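Local coordinates for probable Rab-related GTPase (Acanthamoeba polyphaga mimivirus, PDB 5XC5), which binds GTP with a magnesium ion as a small GTPase of the Rab family and may take part in protein transport, at residues A[8-16]-A[93-104]; A[78-88]-A[110-121]. The protein carries 1 engineered substitution. All blocks are in the same frame, centred on the assembly; numbering follows the deposited sequence. Where two conformers were deposited one is given.

Contact 1: residues A[8-16]-A[93-104]; sequences IILIGSSGV and SFDDVYYWINDL. With GTP (guanosine-5'-triphosphate), chain B.
The indole of Trp100 lies flat against the glycine that opens the phosphate loop: over one face sits Gly12, its CA 3.7 Å from the centroid of the five-membered ring in a CH-pi contact, while at the edge, close to the ring plane, Ser13 OG accepts a hydrogen bond from the indole N-H. That bond, from Trp100 NE1 to Ser13 OG, is 3.2 Å long and nearly straight (170°). The hydroxyl in turn donates to Asp96, with only 2.5 Å between Ser13 OG and Asp96 OD2, so one oxygen is held by two residues a helical turn apart. OD2 is met on its anti side, with the hydroxyl 22° out of the carboxylate plane. In this P-loop GTPase the arrangement packs helix 91-107 against strand 6-12 and the start of the GTP-binding loop. Ser14 OG and Gly15 N, just beyond, bond to the triphosphate. A water joins Ser13 N to Ser93 O. Back along the strand, toward its start, the packing is apolar. Ile11 holds CG1 between its backbone N and carbonyl carbon (chi1 66°), which carries CD1 to 4.0 Å from Trp100 CB; Ile9 CD1 and Leu104 CD1 meet at 4.1 Å, the two side chains running in opposing directions.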
loop_
_atom_site.group_PDB
_atom_site.type_symbol
_atom_site.label_atom_id
_atom_site.label_comp_id
_atom_site.label_asym_id
_atom_site.label_seq_id
_atom_site.Cartn_x
_atom_site.Cartn_y
_atom_site.Cartn_z
ATOM N N ILE A 8 9.125 4.277 1.241
ATOM C CA ILE A 8 7.793 3.823 0.859
ATOM C C ILE A 8 7.070 3.434 2.138
ATOM O O ILE A 8 7.612 2.672 2.947
ATOM C CB ILE A 8 7.859 2.591 -0.069
ATOM C CG1 ILE A 8 8.901 2.761 -1.179
ATOM C CG2 ILE A 8 6.459 2.229 -0.610
ATOM C CD1 ILE A 8 8.618 3.884 -2.125
ATOM N N ILE A 9 5.846 3.932 2.319
ATOM C CA ILE A 9 5.023 3.505 3.450
ATOM C C ILE A 9 3.769 2.799 2.948
ATOM O O ILE A 9 3.227 3.129 1.886
ATOM C CB ILE A 9 4.648 4.654 4.412
ATOM C CG1 ILE A 9 3.755 5.686 3.718
ATOM C CG2 ILE A 9 5.893 5.275 5.038
ATOM C CD1 ILE A 9 3.245 6.764 4.656
ATOM N N LEU A 10 3.295 1.834 3.735
ATOM C CA LEU A 10 1.994 1.209 3.525
ATOM C C LEU A 10 1.074 1.682 4.634
ATOM O O LEU A 10 1.398 1.528 5.821
ATOM C CB LEU A 10 2.069 -0.317 3.560
ATOM C CG LEU A 10 2.800 -0.956 2.391
ATOM C CD1 LEU A 10 4.272 -1.063 2.709
ATOM C CD2 LEU A 10 2.180 -2.327 2.058
ATOM N N ILE A 11 -0.062 2.265 4.245
ATOM C CA ILE A 11 -1.083 2.714 5.182
ATOM C C ILE A 11 -2.436 2.186 4.721
ATOM O O ILE A 11 -2.619 1.821 3.558
ATOM C CB ILE A 11 -1.113 4.247 5.345
ATOM C CG1 ILE A 11 -1.550 4.917 4.043
ATOM C CG2 ILE A 11 0.262 4.778 5.757
ATOM C CD1 ILE A 11 -1.536 6.464 4.094
ATOM N N GLY A 12 -3.373 2.123 5.650
ATOM C CA GLY A 12 -4.690 1.570 5.390
ATOM C C GLY A 12 -5.246 0.959 6.656
ATOM O O GLY A 12 -4.540 0.741 7.636
ATOM N N SER A 13 -6.554 0.704 6.636
ATOM C CA SER A 13 -7.231 0.297 7.855
ATOM C C SER A 13 -6.824 -1.118 8.259
ATOM O O SER A 13 -6.205 -1.860 7.499
ATOM C CB SER A 13 -8.735 0.437 7.681
ATOM O OG SER A 13 -9.009 1.820 7.526
ATOM N N SER A 14 -7.151 -1.478 9.496
ATOM C CA SER A 14 -6.677 -2.749 10.028
ATOM C C SER A 14 -7.305 -3.924 9.284
ATOM O O SER A 14 -8.491 -3.903 8.947
ATOM C CB SER A 14 -6.993 -2.854 11.518
ATOM O OG SER A 14 -6.570 -4.112 12.024
ATOM N N GLY A 15 -6.489 -4.934 9.002
ATOM C CA GLY A 15 -6.966 -6.164 8.418
ATOM C C GLY A 15 -6.990 -6.203 6.908
ATOM O O GLY A 15 -7.341 -7.244 6.348
ATOM N N VAL A 16 -6.600 -5.119 6.233
ATOM C CA VAL A 16 -6.722 -5.058 4.774
ATOM C C VAL A 16 -5.645 -5.857 4.053
ATOM O O VAL A 16 -5.788 -6.103 2.845
ATOM C CB VAL A 16 -6.775 -3.613 4.244
ATOM C CG1 VAL A 16 -7.968 -2.863 4.827
ATOM C CG2 VAL A 16 -5.480 -2.874 4.538
ATOM N N SER A 93 -13.288 0.062 4.937
ATOM C CA SER A 93 -11.873 0.206 4.607
ATOM C C SER A 93 -11.686 1.006 3.322
ATOM O O SER A 93 -10.723 1.780 3.197
ATOM C CB SER A 93 -11.175 -1.163 4.550
ATOM O OG SER A 93 -11.363 -1.841 3.317
ATOM N N PHE A 94 -12.602 0.847 2.364
ATOM C CA PHE A 94 -12.553 1.672 1.160
ATOM C C PHE A 94 -12.900 3.127 1.467
ATOM O O PHE A 94 -12.209 4.045 1.018
ATOM C CB PHE A 94 -13.464 1.116 0.065
ATOM C CG PHE A 94 -13.541 2.002 -1.133
ATOM C CD1 PHE A 94 -12.467 2.107 -2.005
ATOM C CD2 PHE A 94 -14.678 2.757 -1.373
ATOM C CE1 PHE A 94 -12.522 2.948 -3.099
ATOM C CE2 PHE A 94 -14.747 3.596 -2.475
ATOM C CZ PHE A 94 -13.672 3.694 -3.338
ATOM N N ASP A 95 -13.974 3.363 2.225
ATOM C CA ASP A 95 -14.299 4.739 2.578
ATOM C C ASP A 95 -13.151 5.404 3.333
ATOM O O ASP A 95 -12.912 6.608 3.168
ATOM C CB ASP A 95 -15.606 4.798 3.378
ATOM C CG ASP A 95 -16.807 4.285 2.593
ATOM O OD1 ASP A 95 -16.814 4.373 1.348
ATOM O OD2 ASP A 95 -17.767 3.800 3.230
ATOM N N ASP A 96 -12.403 4.628 4.127
ATOM C CA ASP A 96 -11.259 5.146 4.870
ATOM C C ASP A 96 -10.123 5.632 3.966
ATOM O O ASP A 96 -9.312 6.450 4.411
ATOM C CB ASP A 96 -10.697 4.069 5.806
ATOM C CG ASP A 96 -11.633 3.715 6.945
ATOM O OD1 ASP A 96 -12.584 4.478 7.232
ATOM O OD2 ASP A 96 -11.395 2.663 7.577
ATOM N N VAL A 97 -10.029 5.134 2.721
ATOM C CA VAL A 97 -8.920 5.509 1.840
ATOM C C VAL A 97 -8.841 7.022 1.678
ATOM O O VAL A 97 -7.746 7.604 1.701
ATOM C CB VAL A 97 -9.028 4.795 0.477
ATOM C CG1 VAL A 97 -8.017 5.365 -0.521
ATOM C CG2 VAL A 97 -8.815 3.299 0.623
ATOM N N TYR A 98 -9.993 7.686 1.510
ATOM C CA TYR A 98 -9.974 9.137 1.376
ATOM C C TYR A 98 -9.246 9.787 2.539
ATOM O O TYR A 98 -8.450 10.711 2.344
ATOM C CB TYR A 98 -11.384 9.733 1.280
ATOM C CG TYR A 98 -11.310 11.232 1.003
ATOM C CD1 TYR A 98 -11.162 12.160 2.038
ATOM C CD2 TYR A 98 -11.327 11.712 -0.295
ATOM C CE1 TYR A 98 -11.054 13.525 1.774
ATOM C CE2 TYR A 98 -11.238 13.066 -0.567
ATOM C CZ TYR A 98 -11.103 13.967 0.461
ATOM O OH TYR A 98 -11.010 15.310 0.160
ATOM N N TYR A 99 -9.523 9.328 3.759
ATOM C CA TYR A 99 -8.974 9.981 4.939
ATOM C C TYR A 99 -7.517 9.630 5.158
ATOM O O TYR A 99 -6.746 10.466 5.646
ATOM C CB TYR A 99 -9.847 9.685 6.159
ATOM C CG TYR A 99 -11.286 10.058 5.886
ATOM C CD1 TYR A 99 -11.704 11.384 5.945
ATOM C CD2 TYR A 99 -12.216 9.090 5.516
ATOM C CE1 TYR A 99 -13.023 11.731 5.675
ATOM C CE2 TYR A 99 -13.533 9.427 5.248
ATOM C CZ TYR A 99 -13.928 10.745 5.326
ATOM O OH TYR A 99 -15.238 11.082 5.055
ATOM N N TRP A 100 -7.106 8.426 4.759
ATOM C CA TRP A 100 -5.688 8.086 4.800
ATOM C C TRP A 100 -4.881 9.013 3.900
ATOM O O TRP A 100 -3.828 9.528 4.298
ATOM C CB TRP A 100 -5.486 6.631 4.372
ATOM C CG TRP A 100 -5.838 5.633 5.427
ATOM C CD1 TRP A 100 -6.839 4.722 5.383
ATOM C CD2 TRP A 100 -5.163 5.438 6.670
ATOM N NE1 TRP A 100 -6.849 3.973 6.532
ATOM C CE2 TRP A 100 -5.827 4.386 7.338
ATOM C CE3 TRP A 100 -4.069 6.052 7.287
ATOM C CZ2 TRP A 100 -5.431 3.933 8.593
ATOM C CZ3 TRP A 100 -3.670 5.601 8.530
ATOM C CH2 TRP A 100 -4.349 4.545 9.167
ATOM N N ILE A 101 -5.362 9.223 2.667
ATOM C CA ILE A 101 -4.655 10.087 1.725
ATOM C C ILE A 101 -4.679 11.529 2.210
ATOM O O ILE A 101 -3.663 12.233 2.159
ATOM C CB ILE A 101 -5.255 9.930 0.318
ATOM C CG1 ILE A 101 -4.950 8.538 -0.240
ATOM C CG2 ILE A 101 -4.727 10.995 -0.619
ATOM C CD1 ILE A 101 -5.615 8.272 -1.585
ATOM N N ASN A 102 -5.827 11.971 2.719
ATOM C CA ASN A 102 -5.937 13.327 3.245
ATOM C C ASN A 102 -4.947 13.553 4.378
ATOM O O ASN A 102 -4.257 14.577 4.418
ATOM C CB ASN A 102 -7.360 13.571 3.735
ATOM C CG ASN A 102 -7.509 14.907 4.417
ATOM O OD1 ASN A 102 -7.561 15.945 3.756
ATOM N ND2 ASN A 102 -7.569 14.893 5.749
ATOM N N ASP A 103 -4.849 12.591 5.296
ATOM C CA ASP A 103 -3.959 12.732 6.444
ATOM C C ASP A 103 -2.499 12.703 6.024
ATOM O O ASP A 103 -1.683 13.473 6.542
ATOM C CB ASP A 103 -4.247 11.614 7.441
ATOM C CG ASP A 103 -5.522 11.846 8.205
ATOM O OD1 ASP A 103 -6.196 12.862 7.927
ATOM O OD2 ASP A 103 -5.854 11.016 9.075
ATOM N N LEU A 104 -2.140 11.795 5.116
ATOM C CA LEU A 104 -0.784 11.792 4.585
ATOM C C LEU A 104 -0.430 13.161 4.017
ATOM O O LEU A 104 0.654 13.690 4.277
ATOM C CB LEU A 104 -0.653 10.707 3.510
ATOM C CG LEU A 104 0.628 10.710 2.674
ATOM C CD1 LEU A 104 1.848 10.397 3.514
ATOM C CD2 LEU A 104 0.497 9.709 1.532
HETATM P PG GTP B . -3.012 -4.233 10.551
HETATM O O1G GTP B . -1.536 -4.473 10.798
HETATM O O2G GTP B . -3.851 -4.620 11.733
HETATM O O3G GTP B . -3.298 -2.823 10.083
HETATM O O3B GTP B . -3.557 -5.244 9.379
HETATM P PB GTP B . -2.868 -5.544 7.941
HETATM O O1B GTP B . -1.357 -5.567 8.058
HETATM O O2B GTP B . -3.396 -4.583 6.912
HETATM O O3A GTP B . -3.483 -6.970 7.494
HETATM P PA GTP B . -2.741 -8.411 7.624
HETATM O O1A GTP B . -1.628 -8.539 6.577
HETATM O O2A GTP B . -2.341 -8.672 9.091
HETATM O "O5'" GTP B . -3.946 -9.393 7.150
HETATM C "C5'" GTP B . -5.143 -9.497 7.894
HETATM C "C4'" GTP B . -5.834 -10.818 7.558
HETATM O "O4'" GTP B . -6.247 -10.755 6.201
HETATM C "C3'" GTP B . -4.934 -12.032 7.693
HETATM O "O3'" GTP B . -5.672 -13.125 8.222
HETATM C "C2'" GTP B . -4.540 -12.339 6.265
HETATM O "O2'" GTP B . -4.252 -13.703 6.058
HETATM C "C1'" GTP B . -5.760 -11.880 5.493
HETATM N N9 GTP B . -5.358 -11.476 4.138
HETATM C C8 GTP B . -4.308 -10.671 3.779
HETATM N N7 GTP B . -4.292 -10.541 2.437
HETATM C C5 GTP B . -5.326 -11.264 1.935
HETATM C C6 GTP B . -5.781 -11.487 0.640
HETATM O O6 GTP B . -5.247 -11.002 -0.374
HETATM N N1 GTP B . -6.882 -12.297 0.495
HETATM C C2 GTP B . -7.535 -12.863 1.571
HETATM N N2 GTP B . -8.595 -13.628 1.339
HETATM N N3 GTP B . -7.099 -12.643 2.857
HETATM C C4 GTP B . -6.002 -11.855 3.004
HETATM O O HOH W 1 -8.016 1.247 4.192
#

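Contact 2: residues A[78-88]-A[110-121]; sequences NSLGCLVVFDV and TTYYILVVANKI. With GTP (guanosine-5'-triphosphate), chain B.
Lys120 NZ is gripped from several sides: it forms a salt bridge with Asp87 OD2 (3.2 Å) whose hydrogen bond is weak, donates to the ribose oxygen O4' of GTP, and has a further partner in the phosphate loop, Gly15 O. Asp87 ends strand 81-87 and Lys120 follows directly on strand 113-119; these strands are the parallel neighbours of a beta-alpha-beta unit whose crossover is helix 91-107, and their C-terminal ends lie at the edge where nucleotide is bound in this P-loop fold. The lysine chain, extended beyond CG, runs along the guanine, with CG 3.5 Å from GTP C6, before NZ reaches the ribose. Asp87 OD1, the other carboxylate oxygen, is taken by Thr89.

The strands are in regular parallel register from Gly81 with Tyr113 to Asp87 with Asn119. Cys82, Val84 and Phe86 each donate to one residue of the partner strand and accept from the next but one. On the face toward helix 91-107, the Phe86 ring lies over Ala118, whose CA is 4.0 Å from the ring centroid, and Val116 CG1 meets its edge in plane. With CG set between the backbone N and carbonyl carbon (chi1 76°), the ring is brought across to the neighbouring strand. Leu83 and Leu115 occupy the other face side by side, CD2 to CD2, and Leu83 also packs on helix 154-169. At the far end, before the strands begin, Thr110 OG1 donates to Ser79 O at 2.8 Å, approaching from above the carbonyl plane.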
loop_
_atom_site.group_PDB
_atom_site.type_symbol
_atom_site.label_atom_id
_atom_site.label_comp_id
_atom_site.label_asym_id
_atom_site.label_seq_id
_atom_site.Cartn_x
_atom_site.Cartn_y
_atom_site.Cartn_z
ATOM N N ASN A 78 8.507 12.718 4.902
ATOM C CA ASN A 78 9.588 12.357 3.988
ATOM C C ASN A 78 9.292 11.120 3.153
ATOM O O ASN A 78 10.213 10.554 2.550
ATOM C CB ASN A 78 10.945 12.225 4.691
ATOM C CG ASN A 78 11.402 13.524 5.307
ATOM O OD1 ASN A 78 11.262 14.588 4.702
ATOM N ND2 ASN A 78 11.941 13.452 6.516
ATOM N N SER A 79 8.039 10.678 3.093
ATOM C CA SER A 79 7.699 9.551 2.238
ATOM C C SER A 79 7.782 9.982 0.783
ATOM O O SER A 79 7.299 11.059 0.418
ATOM C CB SER A 79 6.283 9.081 2.548
ATOM O OG SER A 79 6.221 8.522 3.844
ATOM N N LEU A 80 8.400 9.149 -0.053
ATOM C CA LEU A 80 8.408 9.376 -1.490
ATOM C C LEU A 80 7.318 8.602 -2.219
ATOM O O LEU A 80 6.785 9.088 -3.218
ATOM C CB LEU A 80 9.779 9.013 -2.078
ATOM C CG LEU A 80 10.947 9.819 -1.493
ATOM C CD1 LEU A 80 12.270 9.438 -2.160
ATOM C CD2 LEU A 80 10.695 11.309 -1.616
ATOM N N GLY A 81 6.965 7.422 -1.730
ATOM C CA GLY A 81 5.866 6.666 -2.296
ATOM C C GLY A 81 4.992 6.139 -1.175
ATOM O O GLY A 81 5.446 5.927 -0.053
ATOM N N CYS A 82 3.726 5.930 -1.498
ATOM C CA CYS A 82 2.792 5.410 -0.510
ATOM C C CYS A 82 1.850 4.428 -1.181
ATOM O O CYS A 82 1.263 4.735 -2.225
ATOM C CB CYS A 82 1.986 6.550 0.131
ATOM S SG CYS A 82 0.713 6.014 1.309
ATOM N N LEU A 83 1.692 3.263 -0.558
ATOM C CA LEU A 83 0.649 2.312 -0.908
ATOM C C LEU A 83 -0.478 2.486 0.102
ATOM O O LEU A 83 -0.252 2.347 1.311
ATOM C CB LEU A 83 1.214 0.896 -0.821
ATOM C CG LEU A 83 2.381 0.563 -1.769
ATOM C CD1 LEU A 83 2.975 -0.782 -1.428
ATOM C CD2 LEU A 83 1.920 0.547 -3.215
ATOM N N VAL A 84 -1.681 2.805 -0.381
ATOM C CA VAL A 84 -2.860 2.903 0.478
ATOM C C VAL A 84 -3.739 1.696 0.183
ATOM O O VAL A 84 -4.338 1.602 -0.892
ATOM C CB VAL A 84 -3.630 4.210 0.257
ATOM C CG1 VAL A 84 -4.759 4.332 1.282
ATOM C CG2 VAL A 84 -2.691 5.403 0.374
ATOM N N VAL A 85 -3.822 0.770 1.139
ATOM C CA VAL A 85 -4.433 -0.535 0.918
ATOM C C VAL A 85 -5.834 -0.562 1.513
ATOM O O VAL A 85 -6.076 -0.008 2.592
ATOM C CB VAL A 85 -3.538 -1.631 1.528
ATOM C CG1 VAL A 85 -4.054 -3.012 1.165
ATOM C CG2 VAL A 85 -2.091 -1.454 1.061
ATOM N N PHE A 86 -6.762 -1.204 0.801
ATOM C CA PHE A 86 -8.075 -1.516 1.357
ATOM C C PHE A 86 -8.488 -2.919 0.921
ATOM O O PHE A 86 -7.862 -3.541 0.064
ATOM C CB PHE A 86 -9.128 -0.456 0.995
ATOM C CG PHE A 86 -9.617 -0.547 -0.427
ATOM C CD1 PHE A 86 -8.934 0.105 -1.447
ATOM C CD2 PHE A 86 -10.772 -1.262 -0.742
ATOM C CE1 PHE A 86 -9.378 0.042 -2.748
ATOM C CE2 PHE A 86 -11.213 -1.334 -2.057
ATOM C CZ PHE A 86 -10.501 -0.687 -3.059
ATOM N N ASP A 87 -9.567 -3.407 1.522
ATOM C CA ASP A 87 -10.086 -4.759 1.294
ATOM C C ASP A 87 -11.370 -4.600 0.489
ATOM O O ASP A 87 -12.275 -3.877 0.914
ATOM C CB ASP A 87 -10.349 -5.368 2.680
ATOM C CG ASP A 87 -11.099 -6.701 2.678
ATOM O OD1 ASP A 87 -11.685 -7.130 1.666
ATOM O OD2 ASP A 87 -11.117 -7.306 3.778
ATOM N N VAL A 88 -11.436 -5.255 -0.675
ATOM C CA VAL A 88 -12.580 -5.080 -1.574
ATOM C C VAL A 88 -13.904 -5.514 -0.957
ATOM O O VAL A 88 -14.963 -5.092 -1.437
ATOM C CB VAL A 88 -12.372 -5.744 -2.954
ATOM C CG1 VAL A 88 -11.256 -5.055 -3.725
ATOM C CG2 VAL A 88 -12.096 -7.232 -2.795
ATOM N N THR A 110 6.148 15.563 0.328
ATOM C CA THR A 110 7.207 14.992 -0.494
ATOM C C THR A 110 6.765 13.785 -1.316
ATOM O O THR A 110 7.555 13.288 -2.124
ATOM C CB THR A 110 8.402 14.597 0.380
ATOM O OG1 THR A 110 7.986 13.653 1.375
ATOM C CG2 THR A 110 8.979 15.820 1.070
ATOM N N THR A 111 5.547 13.292 -1.134
ATOM C CA THR A 111 5.153 12.074 -1.828
ATOM C C THR A 111 5.056 12.348 -3.322
ATOM O O THR A 111 4.464 13.343 -3.745
ATOM C CB THR A 111 3.821 11.561 -1.284
ATOM O OG1 THR A 111 3.855 11.587 0.148
ATOM C CG2 THR A 111 3.578 10.126 -1.729
ATOM N N TYR A 112 5.659 11.473 -4.120
ATOM C CA TYR A 112 5.622 11.581 -5.569
ATOM C C TYR A 112 4.549 10.708 -6.200
ATOM O O TYR A 112 4.039 11.042 -7.273
ATOM C CB TYR A 112 6.981 11.165 -6.131
ATOM C CG TYR A 112 7.101 11.259 -7.623
ATOM C CD1 TYR A 112 7.221 12.494 -8.247
ATOM C CD2 TYR A 112 7.130 10.114 -8.414
ATOM C CE1 TYR A 112 7.347 12.591 -9.620
ATOM C CE2 TYR A 112 7.253 10.199 -9.788
ATOM C CZ TYR A 112 7.364 11.446 -10.384
ATOM O OH TYR A 112 7.496 11.556 -11.751
ATOM N N TYR A 113 4.196 9.599 -5.559
ATOM C CA TYR A 113 3.278 8.636 -6.151
ATOM C C TYR A 113 2.515 7.969 -5.022
ATOM O O TYR A 113 3.128 7.397 -4.106
ATOM C CB TYR A 113 4.062 7.591 -6.945
ATOM C CG TYR A 113 3.245 6.547 -7.688
ATOM C CD1 TYR A 113 2.250 6.906 -8.600
ATOM C CD2 TYR A 113 3.524 5.196 -7.519
ATOM C CE1 TYR A 113 1.539 5.927 -9.308
ATOM C CE2 TYR A 113 2.833 4.225 -8.211
ATOM C CZ TYR A 113 1.846 4.584 -9.103
ATOM O OH TYR A 113 1.177 3.580 -9.770
ATOM N N ILE A 114 1.190 8.056 -5.090
ATOM C CA ILE A 114 0.287 7.370 -4.174
ATOM C C ILE A 114 -0.459 6.335 -4.998
ATOM O O ILE A 114 -1.079 6.678 -6.010
ATOM C CB ILE A 114 -0.701 8.342 -3.516
ATOM C CG1 ILE A 114 0.050 9.374 -2.680
ATOM C CG2 ILE A 114 -1.680 7.576 -2.666
ATOM C CD1 ILE A 114 -0.879 10.367 -1.980
ATOM N N LEU A 115 -0.372 5.069 -4.582
ATOM C CA LEU A 115 -0.996 3.951 -5.279
ATOM C C LEU A 115 -1.988 3.284 -4.335
ATOM O O LEU A 115 -1.597 2.772 -3.283
ATOM C CB LEU A 115 0.072 2.960 -5.743
ATOM C CG LEU A 115 -0.428 1.681 -6.418
ATOM C CD1 LEU A 115 -1.315 1.991 -7.611
ATOM C CD2 LEU A 115 0.774 0.834 -6.831
ATOM N N VAL A 116 -3.271 3.337 -4.697
ATOM C CA VAL A 116 -4.330 2.669 -3.942
ATOM C C VAL A 116 -4.362 1.205 -4.360
ATOM O O VAL A 116 -4.453 0.892 -5.550
ATOM C CB VAL A 116 -5.683 3.346 -4.213
ATOM C CG1 VAL A 116 -6.827 2.535 -3.596
ATOM C CG2 VAL A 116 -5.678 4.786 -3.692
ATOM N N VAL A 117 -4.299 0.306 -3.380
ATOM C CA VAL A 117 -4.273 -1.128 -3.635
ATOM C C VAL A 117 -5.610 -1.703 -3.200
ATOM O O VAL A 117 -5.925 -1.729 -2.003
ATOM C CB VAL A 117 -3.127 -1.831 -2.894
ATOM C CG1 VAL A 117 -3.135 -3.339 -3.176
ATOM C CG2 VAL A 117 -1.790 -1.201 -3.276
ATOM N N ALA A 118 -6.383 -2.183 -4.170
ATOM C CA ALA A 118 -7.631 -2.891 -3.909
ATOM C C ALA A 118 -7.257 -4.351 -3.683
ATOM O O ALA A 118 -6.995 -5.095 -4.636
ATOM C CB ALA A 118 -8.567 -2.726 -5.104
ATOM N N ASN A 119 -7.196 -4.756 -2.418
ATOM C CA ASN A 119 -6.659 -6.051 -2.032
ATOM C C ASN A 119 -7.774 -7.055 -1.758
ATOM O O ASN A 119 -8.951 -6.713 -1.592
ATOM C CB ASN A 119 -5.760 -5.914 -0.799
ATOM C CG ASN A 119 -4.786 -7.066 -0.649
ATOM O OD1 ASN A 119 -4.376 -7.670 -1.626
ATOM N ND2 ASN A 119 -4.407 -7.372 0.586
ATOM N N LYS A 120 -7.360 -8.321 -1.698
ATOM C CA LYS A 120 -8.216 -9.487 -1.443
ATOM C C LYS A 120 -9.089 -9.848 -2.639
ATOM O O LYS A 120 -10.182 -10.402 -2.477
ATOM C CB LYS A 120 -9.022 -9.402 -0.137
ATOM C CG LYS A 120 -8.179 -8.964 1.050
ATOM C CD LYS A 120 -8.827 -9.340 2.355
ATOM C CE LYS A 120 -8.043 -8.782 3.552
ATOM N NZ LYS A 120 -8.707 -9.162 4.852
ATOM N N ILE A 121 -8.602 -9.567 -3.851
ATOM C CA ILE A 121 -9.374 -9.867 -5.056
ATOM C C ILE A 121 -9.645 -11.354 -5.243
ATOM O O ILE A 121 -10.490 -11.713 -6.066
ATOM C CB ILE A 121 -8.723 -9.240 -6.311
ATOM C CG1 ILE A 121 -7.389 -9.927 -6.638
ATOM C CG2 ILE A 121 -8.596 -7.739 -6.142
ATOM C CD1 ILE A 121 -6.639 -9.311 -7.821
HETATM P PG GTP B . -3.012 -4.233 10.551
HETATM O O1G GTP B . -1.536 -4.473 10.798
HETATM O O2G GTP B . -3.851 -4.620 11.733
HETATM O O3G GTP B . -3.298 -2.823 10.083
HETATM O O3B GTP B . -3.557 -5.244 9.379
HETATM P PB GTP B . -2.868 -5.544 7.941
HETATM O O1B GTP B . -1.357 -5.567 8.058
HETATM O O2B GTP B . -3.396 -4.583 6.912
HETATM O O3A GTP B . -3.483 -6.970 7.494
HETATM P PA GTP B . -2.741 -8.411 7.624
HETATM O O1A GTP B . -1.628 -8.539 6.577
HETATM O O2A GTP B . -2.341 -8.672 9.091
HETATM O "O5'" GTP B . -3.946 -9.393 7.150
HETATM C "C5'" GTP B . -5.143 -9.497 7.894
HETATM C "C4'" GTP B . -5.834 -10.818 7.558
HETATM O "O4'" GTP B . -6.247 -10.755 6.201
HETATM C "C3'" GTP B . -4.934 -12.032 7.693
HETATM O "O3'" GTP B . -5.672 -13.125 8.222
HETATM C "C2'" GTP B . -4.540 -12.339 6.265
HETATM O "O2'" GTP B . -4.252 -13.703 6.058
HETATM C "C1'" GTP B . -5.760 -11.880 5.493
HETATM N N9 GTP B . -5.358 -11.476 4.138
HETATM C C8 GTP B . -4.308 -10.671 3.779
HETATM N N7 GTP B . -4.292 -10.541 2.437
HETATM C C5 GTP B . -5.326 -11.264 1.935
HETATM C C6 GTP B . -5.781 -11.487 0.640
HETATM O O6 GTP B . -5.247 -11.002 -0.374
HETATM N N1 GTP B . -6.882 -12.297 0.495
HETATM C C2 GTP B . -7.535 -12.863 1.571
HETATM N N2 GTP B . -8.595 -13.628 1.339
HETATM N N3 GTP B . -7.099 -12.643 2.857
HETATM C C4 GTP B . -6.002 -11.855 3.004
#

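In the fold
Both contacts build on the same sheet, in which strands 6-12 and 81-87 are neighbours, joined by backbone bonds such as Leu83 N to Ile9 O (2.9 Å). Helix 91-107 of contact 1 is the crossover between the two strands of contact 2, and the contact centres are about 8 Å apart. Contact 1 supplies groups for the triphosphate, contact 2 for the base and ribose. They meet where Asn119 ND2 bonds to Val16 O, which, with the probable hydrogen bond of 2.8 Å between Lys120 NZ and Gly15 O, ties the base-binding end to the phosphate loop. Ser93 OG also packs against Phe86 CB at 3.5 Å.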